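Local structure of 2-(acetamidomethylene)succinate hydrolase (Mesorhizobium loti, 3KXP) at residues N61-G66 with V83-M88. The protein catalyses the last step of vitamin B6 degradation, hydrolysing (E)-2-(acetamidomethylene)succinate to succinic semialdehyde, acetate, ammonia and carbon dioxide. Residues are numbered along the deposited sequence; the frame is centred on the assembly and turned at random.
Sequences NVREKG and VFEPLM
Arg-63 and Glu-85 join the two segments through a salt bridge in which NH1 of Arg-63 donates to OE2 of Glu-85 at 3.0 Å. The bond is bent, with an N-H...O angle of 131°. Guanidinium and carboxylate stand almost perpendicular, 84° apart, and NH1 comes to OE2 from above the carboxylate plane, so the charges meet through a single oxygen instead of a paired, coplanar bidentate bridge. OE2 also lies 3.6 Å from CD of Arg-63, alongside the last methylene of the arginine. The arginine chain runs extended from CG to NE (chi3 177°), which carries its charge out from the strand to the helix, while NE is bound by the hydroxyl of Ser-81, just ahead of segment 83-88. In this alpha/beta-hydrolase fold, the pair ties strand 59-65, near the antiparallel edge of the central sheet, to the short helix 85-89, away from the residues assigned to the active site. A leucine in place of Arg-63 would probably leave the Glu-85 carboxylate without this charged mate and the Ser-81 hydroxyl without its NE donor. Deeper in, selenomethionine Met-88 points toward the strand, and its methyl CE rests 4.2 Å from the carbonyl O of Arg-63. The same side chain packs on Thr-97 and Ala-99 of the neighbouring strand 96-100, and Met-88 N bonds to Phe-84 O within the helical turn.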
loop_
_atom_site.group_PDB
_atom_site.type_symbol
_atom_site.label_atom_id
_atom_site.label_comp_id
_atom_site.label_asym_id
_atom_site.label_seq_id
_atom_site.Cartn_x
_atom_site.Cartn_y
_atom_site.Cartn_z
ATOM N N ASN A 61 3.531 -25.398 -16.904
ATOM C CA ASN A 61 2.860 -26.222 -15.904
ATOM C C ASN A 61 2.289 -25.280 -14.842
ATOM O O ASN A 61 2.946 -24.312 -14.453
ATOM C CB ASN A 61 3.846 -27.190 -15.247
ATOM C CG ASN A 61 3.176 -28.098 -14.233
ATOM O OD1 ASN A 61 2.254 -28.833 -14.573
ATOM N ND2 ASN A 61 3.633 -28.049 -12.980
ATOM N N VAL A 62 1.071 -25.549 -14.382
ATOM C CA VAL A 62 0.451 -24.701 -13.371
ATOM C C VAL A 62 -0.284 -25.530 -12.323
ATOM O O VAL A 62 -0.571 -26.705 -12.543
ATOM C CB VAL A 62 -0.541 -23.689 -14.013
ATOM C CG1 VAL A 62 0.171 -22.865 -15.075
ATOM C CG2 VAL A 62 -1.723 -24.421 -14.623
ATOM N N ARG A 63 -0.560 -24.906 -11.179
ATOM C CA ARG A 63 -1.269 -25.535 -10.065
ATOM C C ARG A 63 -2.474 -24.644 -9.783
ATOM O O ARG A 63 -2.307 -23.472 -9.443
ATOM C CB ARG A 63 -0.373 -25.587 -8.825
ATOM C CG ARG A 63 0.907 -26.372 -9.013
ATOM C CD ARG A 63 1.844 -26.210 -7.823
ATOM N NE ARG A 63 3.053 -27.020 -7.963
ATOM C CZ ARG A 63 3.192 -28.260 -7.494
ATOM N NH1 ARG A 63 2.189 -28.843 -6.843
ATOM N NH2 ARG A 63 4.336 -28.918 -7.676
ATOM N N GLU A 64 -3.676 -25.193 -9.915
ATOM C CA GLU A 64 -4.882 -24.404 -9.711
ATOM C C GLU A 64 -5.740 -24.837 -8.539
ATOM O O GLU A 64 -5.729 -25.998 -8.138
ATOM C CB GLU A 64 -5.770 -24.454 -10.951
ATOM C CG GLU A 64 -5.080 -24.195 -12.273
ATOM C CD GLU A 64 -6.024 -24.425 -13.450
ATOM O OE1 GLU A 64 -7.091 -23.765 -13.490
ATOM O OE2 GLU A 64 -5.705 -25.266 -14.326
ATOM N N LYS A 65 -6.514 -23.885 -8.027
ATOM C CA LYS A 65 -7.429 -24.126 -6.923
ATOM C C LYS A 65 -8.292 -22.899 -6.645
ATOM O O LYS A 65 -7.864 -21.766 -6.848
ATOM C CB LYS A 65 -6.665 -24.517 -5.658
ATOM C CG LYS A 65 -7.576 -24.820 -4.481
ATOM C CD LYS A 65 -6.813 -25.326 -3.276
ATOM C CE LYS A 65 -7.768 -25.573 -2.128
ATOM N NZ LYS A 65 -8.899 -26.423 -2.579
ATOM N N GLY A 66 -9.516 -23.140 -6.191
ATOM C CA GLY A 66 -10.425 -22.054 -5.877
ATOM C C GLY A 66 -11.221 -21.497 -7.043
ATOM O O GLY A 66 -11.187 -22.017 -8.159
ATOM N N VAL A 83 6.062 -23.754 -3.955
ATOM C CA VAL A 83 6.339 -22.947 -2.774
ATOM C C VAL A 83 5.176 -22.028 -2.399
ATOM O O VAL A 83 5.132 -21.504 -1.286
ATOM C CB VAL A 83 7.609 -22.088 -2.965
ATOM C CG1 VAL A 83 8.767 -22.976 -3.408
ATOM C CG2 VAL A 83 7.352 -20.976 -3.985
ATOM N N PHE A 84 4.228 -21.842 -3.312
ATOM C CA PHE A 84 3.095 -20.965 -3.035
ATOM C C PHE A 84 1.834 -21.638 -2.501
ATOM O O PHE A 84 0.903 -20.948 -2.083
ATOM C CB PHE A 84 2.720 -20.164 -4.287
ATOM C CG PHE A 84 3.750 -19.149 -4.690
ATOM C CD1 PHE A 84 4.544 -19.353 -5.815
ATOM C CD2 PHE A 84 3.929 -17.989 -3.941
ATOM C CE1 PHE A 84 5.507 -18.411 -6.192
ATOM C CE2 PHE A 84 4.884 -17.046 -4.306
ATOM C CZ PHE A 84 5.676 -17.257 -5.435
ATOM N N GLU A 85 1.785 -22.966 -2.498
ATOM C CA GLU A 85 0.574 -23.634 -2.029
ATOM C C GLU A 85 0.118 -23.192 -0.635
ATOM O O GLU A 85 -1.063 -22.944 -0.427
ATOM C CB GLU A 85 0.724 -25.168 -2.082
ATOM C CG GLU A 85 1.034 -25.708 -3.482
ATOM C CD GLU A 85 0.644 -27.177 -3.687
ATOM O OE1 GLU A 85 0.632 -27.951 -2.707
ATOM O OE2 GLU A 85 0.366 -27.557 -4.848
ATOM N N PRO A 86 1.042 -23.068 0.330
ATOM C CA PRO A 86 0.610 -22.646 1.669
ATOM C C PRO A 86 -0.103 -21.290 1.658
ATOM O O PRO A 86 -1.073 -21.074 2.386
ATOM C CB PRO A 86 1.919 -22.589 2.458
ATOM C CG PRO A 86 2.807 -23.561 1.736
ATOM C CD PRO A 86 2.497 -23.285 0.290
ATOM N N LEU A 87 0.392 -20.376 0.831
ATOM C CA LEU A 87 -0.190 -19.048 0.732
ATOM C C LEU A 87 -1.509 -19.038 -0.043
ATOM O O LEU A 87 -2.435 -18.295 0.299
ATOM C CB LEU A 87 0.805 -18.094 0.066
ATOM C CG LEU A 87 0.266 -16.686 -0.201
ATOM C CD1 LEU A 87 -0.184 -16.065 1.119
ATOM C CD2 LEU A 87 1.331 -15.835 -0.883
HETATM N N MSE A 88 -1.594 -19.871 -1.077
HETATM C CA MSE A 88 -2.783 -19.945 -1.922
HETATM C C MSE A 88 -4.010 -20.517 -1.235
HETATM O O MSE A 88 -5.121 -20.025 -1.427
HETATM C CB MSE A 88 -2.495 -20.783 -3.162
HETATM C CG MSE A 88 -1.271 -20.350 -3.916
HETATM SE SE MSE A 88 -1.002 -21.460 -5.449
HETATM C CE MSE A 88 -1.739 -20.277 -6.769
#